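Local coordinates for protein ornithine carbamoyltransferase (PDB 3GD5) that probably catalyses the reversible transfer of the carbamoyl group from carbamoyl phosphate to L-ornithine, giving L-citrulline and phosphate in arginine biosynthesis, at residues 17-20 against 21-24; 214-218 against 219-223; 279-283 against 284-288. All blocks are in the same frame, centred on the assembly; numbering follows the deposited sequence.

Contact 1 of 3, residues 17-20 against 21-24; sequences LSLD and DLDE
D21 folds its carboxylate back over the preceding turn, where OD2 accepts two backbone N-H groups: L17 N lies 2.8 Å from D21 OD2, and S18 N lies 3.2 Å from the same oxygen. Both donors approach from one face of the carboxylate; L17 N meets the anti side moderately tilted from the plane, while S18 N comes from well above it. With D21 CG beside its own backbone N (chi1 -73°), the side chain runs back along the chain, and this double grip should restrain its rotation. The backbone tightens the same turn, since D21 N donates to S18 O at 2.9 Å and L22 N to L19 O at 3.2 Å. S18 OG fits an ST turn through D20 N, although the position of that nitrogen is less certain; S18 OG also bonds to E136. At the apolar end, L19 CD1 and L22 CD1 meet at 4.2 Å. D20 points its carboxylate elsewhere, pairing with K179 and R201. The turn thus leads into helix 24-39, with D23 as its N-cap, while L19 packs on helix 138-152 beside P138, a probable carbamoyl phosphate-binding residue, and L17 rests on helix 114-124.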
ATOM      1  N   LEU A  17     -11.859 -33.211  -1.794  1.00 39.44           N
ATOM      2  CA  LEU A  17     -11.168 -32.344  -0.842  1.00 39.62           C
ATOM      3  C   LEU A  17      -9.798 -32.891  -0.496  1.00 41.25           C
ATOM      4  O   LEU A  17      -8.854 -32.138  -0.257  1.00 40.53           O
ATOM      5  CB  LEU A  17     -11.981 -32.246   0.448  1.00 38.87           C
ATOM      6  CG  LEU A  17     -13.134 -31.249   0.497  1.00 41.58           C
ATOM      7  CD1 LEU A  17     -13.834 -31.199  -0.841  1.00 41.31           C
ATOM      8  CD2 LEU A  17     -14.079 -31.626   1.622  1.00 38.80           C
ATOM      9  N   SER A  18      -9.721 -34.216  -0.460  1.00 41.67           N
ATOM     10  CA  SER A  18      -8.511 -34.946  -0.129  1.00 40.54           C
ATOM     11  C   SER A  18      -8.406 -36.100  -1.103  1.00 40.51           C
ATOM     12  O   SER A  18      -9.423 -36.607  -1.577  1.00 39.44           O
ATOM     13  CB  SER A  18      -8.621 -35.484   1.301  1.00 41.60           C
ATOM     14  OG  SER A  18      -7.738 -36.567   1.519  1.00 40.26           O
ATOM     15  N   LEU A  19      -7.184 -36.513  -1.424  1.00 41.02           N
ATOM     16  CA  LEU A  19      -7.031 -37.625  -2.345  1.00 41.91           C
ATOM     17  C   LEU A  19      -7.675 -38.857  -1.701  1.00 42.75           C
ATOM     18  O   LEU A  19      -8.079 -39.793  -2.387  1.00 43.78           O
ATOM     19  CB  LEU A  19      -5.554 -37.895  -2.632  1.00 39.73           C
ATOM     20  CG  LEU A  19      -5.298 -38.686  -3.924  1.00 42.20           C
ATOM     21  CD1 LEU A  19      -5.821 -37.908  -5.134  1.00 41.38           C
ATOM     22  CD2 LEU A  19      -3.818 -38.927  -4.087  1.00 40.48           C
ATOM     23  N   ASP A  20      -7.785 -38.837  -0.377  1.00 42.94           N
ATOM     24  CA  ASP A  20      -8.375 -39.949   0.352  1.00 43.97           C
ATOM     25  C   ASP A  20      -9.900 -39.982   0.240  1.00 44.67           C
ATOM     26  O   ASP A  20     -10.563 -40.740   0.948  1.00 44.92           O
ATOM     27  CB  ASP A  20      -7.962 -39.896   1.823  1.00 42.78           C
ATOM     28  CG  ASP A  20      -8.047 -41.256   2.498  1.00 44.30           C
ATOM     29  OD1 ASP A  20      -7.870 -42.280   1.803  1.00 41.09           O
ATOM     30  OD2 ASP A  20      -8.271 -41.303   3.726  1.00 45.90           O
ATOM     31  N   ASP A  21     -10.451 -39.155  -0.643  1.00 44.21           N
ATOM     32  CA  ASP A  21     -11.895 -39.128  -0.855  1.00 44.71           C
ATOM     33  C   ASP A  21     -12.192 -40.134  -1.946  1.00 44.39           C
ATOM     34  O   ASP A  21     -13.343 -40.413  -2.265  1.00 44.80           O
ATOM     35  CB  ASP A  21     -12.369 -37.740  -1.306  1.00 45.06           C
ATOM     36  CG  ASP A  21     -12.355 -36.728  -0.183  1.00 45.87           C
ATOM     37  OD1 ASP A  21     -12.107 -37.129   0.973  1.00 47.37           O
ATOM     38  OD2 ASP A  21     -12.601 -35.535  -0.452  1.00 45.47           O
ATOM     39  N   LEU A  22     -11.126 -40.664  -2.527  1.00 45.46           N
ATOM     40  CA  LEU A  22     -11.233 -41.652  -3.588  1.00 45.17           C
ATOM     41  C   LEU A  22     -10.592 -42.919  -3.077  1.00 46.23           C
ATOM     42  O   LEU A  22      -9.451 -42.885  -2.623  1.00 46.26           O
ATOM     43  CB  LEU A  22     -10.455 -41.202  -4.825  1.00 45.28           C
ATOM     44  CG  LEU A  22     -10.782 -39.883  -5.529  1.00 45.40           C
ATOM     45  CD1 LEU A  22      -9.577 -39.451  -6.348  1.00 45.69           C
ATOM     46  CD2 LEU A  22     -12.012 -40.040  -6.406  1.00 43.84           C
ATOM     47  N   ASP A  23     -11.312 -44.034  -3.121  1.00 48.12           N
ATOM     48  CA  ASP A  23     -10.709 -45.289  -2.699  1.00 48.16           C
ATOM     49  C   ASP A  23      -9.891 -45.745  -3.910  1.00 48.27           C
ATOM     50  O   ASP A  23      -9.869 -45.058  -4.935  1.00 47.33           O
ATOM     51  CB  ASP A  23     -11.774 -46.335  -2.318  1.00 48.88           C
ATOM     52  CG  ASP A  23     -12.797 -46.585  -3.419  1.00 49.14           C
ATOM     53  OD1 ASP A  23     -12.413 -46.725  -4.601  1.00 50.80           O
ATOM     54  OD2 ASP A  23     -14.000 -46.660  -3.089  1.00 50.72           O
ATOM     55  N   GLU A  24      -9.217 -46.885  -3.804  1.00 48.88           N
ATOM     56  CA  GLU A  24      -8.408 -47.375  -4.916  1.00 49.26           C
ATOM     57  C   GLU A  24      -9.205 -47.473  -6.212  1.00 48.29           C
ATOM     58  O   GLU A  24      -8.714 -47.108  -7.278  1.00 49.88           O
ATOM     59  CB  GLU A  24      -7.812 -48.748  -4.594  1.00 50.90           C
ATOM     60  CG  GLU A  24      -6.984 -48.805  -3.323  1.00 53.66           C
ATOM     61  CD  GLU A  24      -7.833 -48.911  -2.070  1.00 55.26           C
ATOM     62  OE1 GLU A  24      -7.253 -48.986  -0.968  1.00 57.04           O
ATOM     63  OE2 GLU A  24      -9.077 -48.923  -2.183  1.00 54.81           O
TER

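Contact 2 of 3, residues 214-218 against 219-223; sequences QILRD and PFEAA
D218 caps the first turn of helix 219-223 by accepting from F220 N at its OD1, 3.1 Å away with an N-H...O angle of 151°. The donor arrives from above the carboxylate plane. This reach depends on D218 CG standing opposite its own backbone N (chi1 171°), which carries the carboxylate forward over the helix start. The same OD1 lies in the plane of the F220 ring at its edge, 3.9 Å from F220 CD1. The main-chain D218 O also receives two weak bonds, from A222 N at 3.3 Å and from E221 N at 3.4 Å. L216, the last residue of the strand, sends CD1 to the helix, where it touches E221 CG at 3.9 Å and A222 CB at 4.0 Å; the L216 and E221 side chains cross at about a right angle. The F220 ring packs on helix 257-261, and A222 packs on strand 183-187. The carboxylates of D218 and E221 are near neighbours, with OD2 of D218 4.1 Å from OE1 of E221. A salt bridge from E221 to R224 probably offsets that proximity, while the N-terminal end of the helix is likely to stabilise the negative charge on D218.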
ATOM      1  N   GLN A 214       7.757 -45.300   3.087  1.00 54.04           N
ATOM      2  CA  GLN A 214       8.888 -44.973   3.940  1.00 55.29           C
ATOM      3  C   GLN A 214       9.136 -43.482   4.120  1.00 55.03           C
ATOM      4  O   GLN A 214       9.216 -42.730   3.145  1.00 53.63           O
ATOM      5  CB  GLN A 214      10.158 -45.598   3.374  1.00 57.25           C
ATOM      6  CG  GLN A 214      10.170 -47.104   3.355  1.00 60.07           C
ATOM      7  CD  GLN A 214      11.335 -47.633   2.553  1.00 62.00           C
ATOM      8  OE1 GLN A 214      11.320 -47.597   1.318  1.00 61.60           O
ATOM      9  NE2 GLN A 214      12.366 -48.112   3.250  1.00 60.82           N
ATOM     10  N   ILE A 215       9.262 -43.064   5.375  1.00 54.46           N
ATOM     11  CA  ILE A 215       9.552 -41.677   5.696  1.00 55.27           C
ATOM     12  C   ILE A 215      10.995 -41.693   6.177  1.00 54.92           C
ATOM     13  O   ILE A 215      11.292 -42.091   7.299  1.00 55.03           O
ATOM     14  CB  ILE A 215       8.606 -41.125   6.794  1.00 56.45           C
ATOM     15  CG1 ILE A 215       9.135 -39.789   7.325  1.00 57.55           C
ATOM     16  CG2 ILE A 215       8.481 -42.125   7.928  1.00 59.01           C
ATOM     17  CD1 ILE A 215       9.477 -38.766   6.247  1.00 59.43           C
ATOM     18  N   LEU A 216      11.892 -41.268   5.298  1.00 55.71           N
ATOM     19  CA  LEU A 216      13.315 -41.273   5.586  1.00 55.92           C
ATOM     20  C   LEU A 216      13.931 -39.892   5.724  1.00 56.21           C
ATOM     21  O   LEU A 216      13.298 -38.869   5.461  1.00 56.27           O
ATOM     22  CB  LEU A 216      14.053 -42.028   4.478  1.00 55.19           C
ATOM     23  CG  LEU A 216      13.417 -43.326   3.973  1.00 55.17           C
ATOM     24  CD1 LEU A 216      14.284 -43.916   2.875  1.00 54.78           C
ATOM     25  CD2 LEU A 216      13.258 -44.313   5.119  1.00 54.60           C
ATOM     26  N   ARG A 217      15.192 -39.882   6.129  1.00 56.33           N
ATOM     27  CA  ARG A 217      15.932 -38.652   6.299  1.00 57.03           C
ATOM     28  C   ARG A 217      16.913 -38.507   5.138  1.00 56.80           C
ATOM     29  O   ARG A 217      17.118 -37.406   4.627  1.00 56.35           O
ATOM     30  CB  ARG A 217      16.679 -38.686   7.631  1.00 57.73           C
ATOM     31  CG  ARG A 217      17.297 -37.369   8.052  1.00 60.14           C
ATOM     32  CD  ARG A 217      16.244 -36.302   8.346  1.00 61.50           C
ATOM     33  NE  ARG A 217      15.335 -36.674   9.429  1.00 62.09           N
ATOM     34  CZ  ARG A 217      14.148 -37.245   9.251  1.00 64.08           C
ATOM     35  NH1 ARG A 217      13.390 -37.549  10.298  1.00 63.64           N
ATOM     36  NH2 ARG A 217      13.711 -37.504   8.027  1.00 66.22           N
ATOM     37  N   ASP A 218      17.499 -39.624   4.708  1.00 57.09           N
ATOM     38  CA  ASP A 218      18.469 -39.614   3.608  1.00 57.75           C
ATOM     39  C   ASP A 218      17.837 -39.738   2.232  1.00 56.49           C
ATOM     40  O   ASP A 218      17.136 -40.709   1.942  1.00 57.52           O
ATOM     41  CB  ASP A 218      19.502 -40.735   3.779  1.00 60.17           C
ATOM     42  CG  ASP A 218      20.399 -40.899   2.551  1.00 62.12           C
ATOM     43  OD1 ASP A 218      20.960 -39.892   2.066  1.00 62.21           O
ATOM     44  OD2 ASP A 218      20.547 -42.040   2.070  1.00 64.75           O
ATOM     45  N   PRO A 219      18.091 -38.752   1.359  1.00 56.03           N
ATOM     46  CA  PRO A 219      17.566 -38.706  -0.009  1.00 55.62           C
ATOM     47  C   PRO A 219      18.237 -39.699  -0.964  1.00 54.61           C
ATOM     48  O   PRO A 219      17.637 -40.121  -1.957  1.00 52.88           O
ATOM     49  CB  PRO A 219      17.802 -37.253  -0.412  1.00 55.18           C
ATOM     50  CG  PRO A 219      19.084 -36.936   0.276  1.00 55.79           C
ATOM     51  CD  PRO A 219      18.871 -37.535   1.656  1.00 56.06           C
ATOM     52  N   PHE A 220      19.484 -40.060  -0.673  1.00 54.69           N
ATOM     53  CA  PHE A 220      20.192 -41.016  -1.514  1.00 55.61           C
ATOM     54  C   PHE A 220      19.695 -42.423  -1.228  1.00 56.41           C
ATOM     55  O   PHE A 220      19.847 -43.324  -2.047  1.00 57.17           O
ATOM     56  CB  PHE A 220      21.699 -40.930  -1.288  1.00 55.79           C
ATOM     57  CG  PHE A 220      22.334 -39.755  -1.963  1.00 56.36           C
ATOM     58  CD1 PHE A 220      22.523 -38.558  -1.282  1.00 56.31           C
ATOM     59  CD2 PHE A 220      22.697 -39.830  -3.306  1.00 56.71           C
ATOM     60  CE1 PHE A 220      23.063 -37.449  -1.926  1.00 55.63           C
ATOM     61  CE2 PHE A 220      23.237 -38.728  -3.962  1.00 56.68           C
ATOM     62  CZ  PHE A 220      23.421 -37.533  -3.269  1.00 56.29           C
ATOM     63  N   GLU A 221      19.090 -42.596  -0.058  1.00 56.98           N
ATOM     64  CA  GLU A 221      18.545 -43.880   0.347  1.00 57.94           C
ATOM     65  C   GLU A 221      17.215 -44.063  -0.374  1.00 57.61           C
ATOM     66  O   GLU A 221      16.973 -45.082  -1.023  1.00 57.95           O
ATOM     67  CB  GLU A 221      18.311 -43.893   1.859  1.00 60.15           C
ATOM     68  CG  GLU A 221      17.930 -45.249   2.418  1.00 64.45           C
ATOM     69  CD  GLU A 221      19.051 -46.268   2.268  1.00 67.93           C
ATOM     70  OE1 GLU A 221      20.144 -46.052   2.850  1.00 67.81           O
ATOM     71  OE2 GLU A 221      18.837 -47.281   1.564  1.00 68.28           O
ATOM     72  N   ALA A 222      16.365 -43.048  -0.263  1.00 56.40           N
ATOM     73  CA  ALA A 222      15.046 -43.060  -0.881  1.00 55.23           C
ATOM     74  C   ALA A 222      15.102 -43.215  -2.399  1.00 54.65           C
ATOM     75  O   ALA A 222      14.283 -43.924  -2.993  1.00 54.00           O
ATOM     76  CB  ALA A 222      14.298 -41.778  -0.515  1.00 55.00           C
ATOM     77  N   ALA A 223      16.076 -42.554  -3.018  1.00 53.55           N
ATOM     78  CA  ALA A 223      16.233 -42.580  -4.465  1.00 53.37           C
ATOM     79  C   ALA A 223      16.734 -43.903  -5.037  1.00 54.64           C
ATOM     80  O   ALA A 223      16.499 -44.202  -6.213  1.00 53.10           O
ATOM     81  CB  ALA A 223      17.160 -41.443  -4.904  1.00 53.20           C
TER

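Contact 3 of 3, residues 279-283 against 284-288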
ATOM      1  N   GLU A 279      18.380 -24.970  -6.243  1.00 39.13           N
ATOM      2  CA  GLU A 279      17.943 -25.301  -4.880  1.00 40.77           C
ATOM      3  C   GLU A 279      17.475 -26.740  -4.842  1.00 41.10           C
ATOM      4  O   GLU A 279      18.273 -27.647  -4.600  1.00 41.55           O
ATOM      5  CB  GLU A 279      16.801 -24.391  -4.390  1.00 41.13           C
ATOM      6  CG  GLU A 279      17.147 -22.904  -4.353  1.00 45.25           C
ATOM      7  CD  GLU A 279      16.324 -22.113  -3.337  1.00 46.70           C
ATOM      8  OE1 GLU A 279      15.087 -22.280  -3.280  1.00 46.91           O
ATOM      9  OE2 GLU A 279      16.923 -21.307  -2.591  1.00 48.29           O
ATOM     10  N   GLU A 280      16.186 -26.956  -5.102  1.00 41.56           N
ATOM     11  CA  GLU A 280      15.631 -28.302  -5.074  1.00 40.17           C
ATOM     12  C   GLU A 280      15.951 -29.093  -6.340  1.00 40.33           C
ATOM     13  O   GLU A 280      15.798 -30.312  -6.357  1.00 38.25           O
ATOM     14  CB  GLU A 280      14.117 -28.260  -4.850  1.00 39.70           C
ATOM     15  CG  GLU A 280      13.301 -27.841  -6.068  1.00 39.72           C
ATOM     16  CD  GLU A 280      13.242 -26.330  -6.271  1.00 39.80           C
ATOM     17  OE1 GLU A 280      13.771 -25.573  -5.430  1.00 38.25           O
ATOM     18  OE2 GLU A 280      12.650 -25.904  -7.278  1.00 38.63           O
ATOM     19  N   ILE A 281      16.374 -28.403  -7.398  1.00 40.50           N
ATOM     20  CA  ILE A 281      16.754 -29.061  -8.650  1.00 41.71           C
ATOM     21  C   ILE A 281      17.765 -28.237  -9.426  1.00 40.36           C
ATOM     22  O   ILE A 281      17.863 -27.029  -9.251  1.00 40.00           O
ATOM     23  CB  ILE A 281      15.562 -29.314  -9.597  1.00 43.82           C
ATOM     24  CG1 ILE A 281      14.457 -28.303  -9.326  1.00 46.18           C
ATOM     25  CG2 ILE A 281      15.103 -30.744  -9.493  1.00 46.88           C
ATOM     26  CD1 ILE A 281      14.830 -26.896  -9.723  1.00 48.71           C
ATOM     27  N   THR A 282      18.516 -28.902 -10.295  1.00 39.64           N
ATOM     28  CA  THR A 282      19.510 -28.209 -11.099  1.00 40.63           C
ATOM     29  C   THR A 282      18.928 -27.964 -12.482  1.00 40.57           C
ATOM     30  O   THR A 282      18.046 -28.696 -12.939  1.00 39.82           O
ATOM     31  CB  THR A 282      20.821 -29.036 -11.234  1.00 39.78           C
ATOM     32  OG1 THR A 282      20.554 -30.257 -11.931  1.00 38.47           O
ATOM     33  CG2 THR A 282      21.382 -29.372  -9.866  1.00 39.97           C
ATOM     34  N   ASP A 283      19.407 -26.919 -13.140  1.00 42.28           N
ATOM     35  CA  ASP A 283      18.934 -26.604 -14.471  1.00 42.68           C
ATOM     36  C   ASP A 283      19.183 -27.813 -15.365  1.00 44.94           C
ATOM     37  O   ASP A 283      18.336 -28.189 -16.178  1.00 46.00           O
ATOM     38  CB  ASP A 283      19.687 -25.394 -15.019  1.00 42.64           C
ATOM     39  CG  ASP A 283      19.195 -24.981 -16.399  1.00 43.08           C
ATOM     40  OD1 ASP A 283      18.011 -24.596 -16.521  1.00 40.44           O
ATOM     41  OD2 ASP A 283      19.991 -25.049 -17.361  1.00 43.19           O
ATOM     42  N   GLU A 284      20.352 -28.421 -15.194  1.00 46.07           N
ATOM     43  CA  GLU A 284      20.756 -29.586 -15.972  1.00 46.44           C
ATOM     44  C   GLU A 284      19.708 -30.692 -15.961  1.00 45.77           C
ATOM     45  O   GLU A 284      19.312 -31.199 -17.014  1.00 44.25           O
ATOM     46  CB  GLU A 284      22.075 -30.129 -15.428  1.00 49.51           C
ATOM     47  CG  GLU A 284      22.621 -31.336 -16.169  1.00 53.05           C
ATOM     48  CD  GLU A 284      23.923 -31.832 -15.569  1.00 56.60           C
ATOM     49  OE1 GLU A 284      23.888 -32.414 -14.463  1.00 58.45           O
ATOM     50  OE2 GLU A 284      24.984 -31.628 -16.198  1.00 58.56           O
ATOM     51  N   VAL A 285      19.259 -31.067 -14.768  1.00 45.91           N
ATOM     52  CA  VAL A 285      18.262 -32.122 -14.644  1.00 45.49           C
ATOM     53  C   VAL A 285      16.912 -31.647 -15.169  1.00 45.36           C
ATOM     54  O   VAL A 285      16.245 -32.352 -15.931  1.00 45.17           O
ATOM     55  CB  VAL A 285      18.109 -32.578 -13.181  1.00 45.80           C
ATOM     56  CG1 VAL A 285      17.027 -33.639 -13.071  1.00 44.73           C
ATOM     57  CG2 VAL A 285      19.432 -33.127 -12.676  1.00 45.86           C
ATOM     58  N   MET A 286      16.512 -30.447 -14.770  1.00 44.80           N
ATOM     59  CA  MET A 286      15.233 -29.909 -15.215  1.00 43.81           C
ATOM     60  C   MET A 286      15.145 -29.879 -16.736  1.00 44.37           C
ATOM     61  O   MET A 286      14.117 -30.229 -17.315  1.00 44.67           O
ATOM     62  CB  MET A 286      15.048 -28.494 -14.683  1.00 42.38           C
ATOM     63  CG  MET A 286      13.738 -28.275 -13.963  1.00 41.17           C
ATOM     64  SD  MET A 286      13.539 -26.570 -13.538  1.00 33.80           S
ATOM     65  CE  MET A 286      12.124 -26.165 -14.596  1.00 37.81           C
ATOM     66  N   GLU A 287      16.228 -29.449 -17.375  1.00 45.43           N
ATOM     67  CA  GLU A 287      16.286 -29.351 -18.830  1.00 46.80           C
ATOM     68  C   GLU A 287      16.789 -30.643 -19.474  1.00 47.87           C
ATOM     69  O   GLU A 287      16.790 -30.772 -20.697  1.00 49.07           O
ATOM     70  CB  GLU A 287      17.215 -28.200 -19.235  1.00 47.72           C
ATOM     71  CG  GLU A 287      16.834 -26.821 -18.697  1.00 46.27           C
ATOM     72  CD  GLU A 287      15.485 -26.343 -19.207  1.00 45.50           C
ATOM     73  OE1 GLU A 287      14.992 -26.904 -20.207  1.00 44.14           O
ATOM     74  OE2 GLU A 287      14.925 -25.396 -18.615  1.00 46.22           O
ATOM     75  N   GLY A 288      17.216 -31.591 -18.646  1.00 48.79           N
ATOM     76  CA  GLY A 288      17.741 -32.851 -19.146  1.00 48.72           C
ATOM     77  C   GLY A 288      16.763 -33.806 -19.810  1.00 48.69           C
ATOM     78  O   GLY A 288      15.571 -33.519 -19.912  1.00 47.91           O
TER
HETATM   79  O   HOH W   1      22.658 -31.953 -11.883  1.00 38.63           O
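T282 caps the helix that follows it, its OG1 accepting from V285 N at 3.2 Å with an N-H...O angle of 163°. The hydroxyl sits between the backbone N and the carbonyl carbon (chi1 63°), the crowded position, and from there it faces the first turn of the helix. V285 crosses it obliquely and brings CG2 against T282 OG1, also at 3.2 Å, so the capping oxygen has a methyl group beside its N-H donor. A water 2.7 Å from T282 OG1 donates to E284 OE1, which the extended E284 chain carries out along the same side. In the main chain, M286 N bonds to T282 O, and E287 N to D283 O at 2.7 Å, both nearly straight. D283 and E287 are one helical turn apart. E287 CG, anti to its carbonyl carbon (chi1 -58°), comes to 3.3 Å from D283 OD1, and the bend at the next torsion then turns the carboxylate. The two carboxylates are turned well out of a common plane. D283 OD1 forms a salt bridge with R277, which also makes a long, weak ion pair with E287; the main partner of E287 is R98 of a second subunit. Replacing D283 with an alanine would probably leave R277 without its close carboxylate mate and the E287 methylene without a neighbour on that side. I281 CD1 approaches M286 SD at 4.0 Å, and M286 packs on helix 293-312, close to L273, a probable carbamoyl phosphate-binding residue. The arrangement is a threonine N-cap on the short helix 283-287, following the HCLP motif that this family carries at the end of strand 268-271 in its Asp/Orn-binding domain.

Overall arrangement
From the N terminus, the three contacts follow one another in series; each folds a short continuous stretch on itself, and none nests within or crosses another. Contact 1 closes the turn ahead of helix 24-39 in the carbamoyl phosphate-binding part. Contact 2 turns the chain from edge strand 213-216 of the five-stranded parallel sheet into helix 219-223, and contact 3 starts helix 283-287 after strand 268-271, the opposite edge of that sheet. Contacts 2 and 3 share the Asp/Orn-binding part, their centres about 19 Å apart, whereas contacts 1 and 3 lie on opposite sides of the chain's centre. Of the three, contact 3 alone meets another subunit.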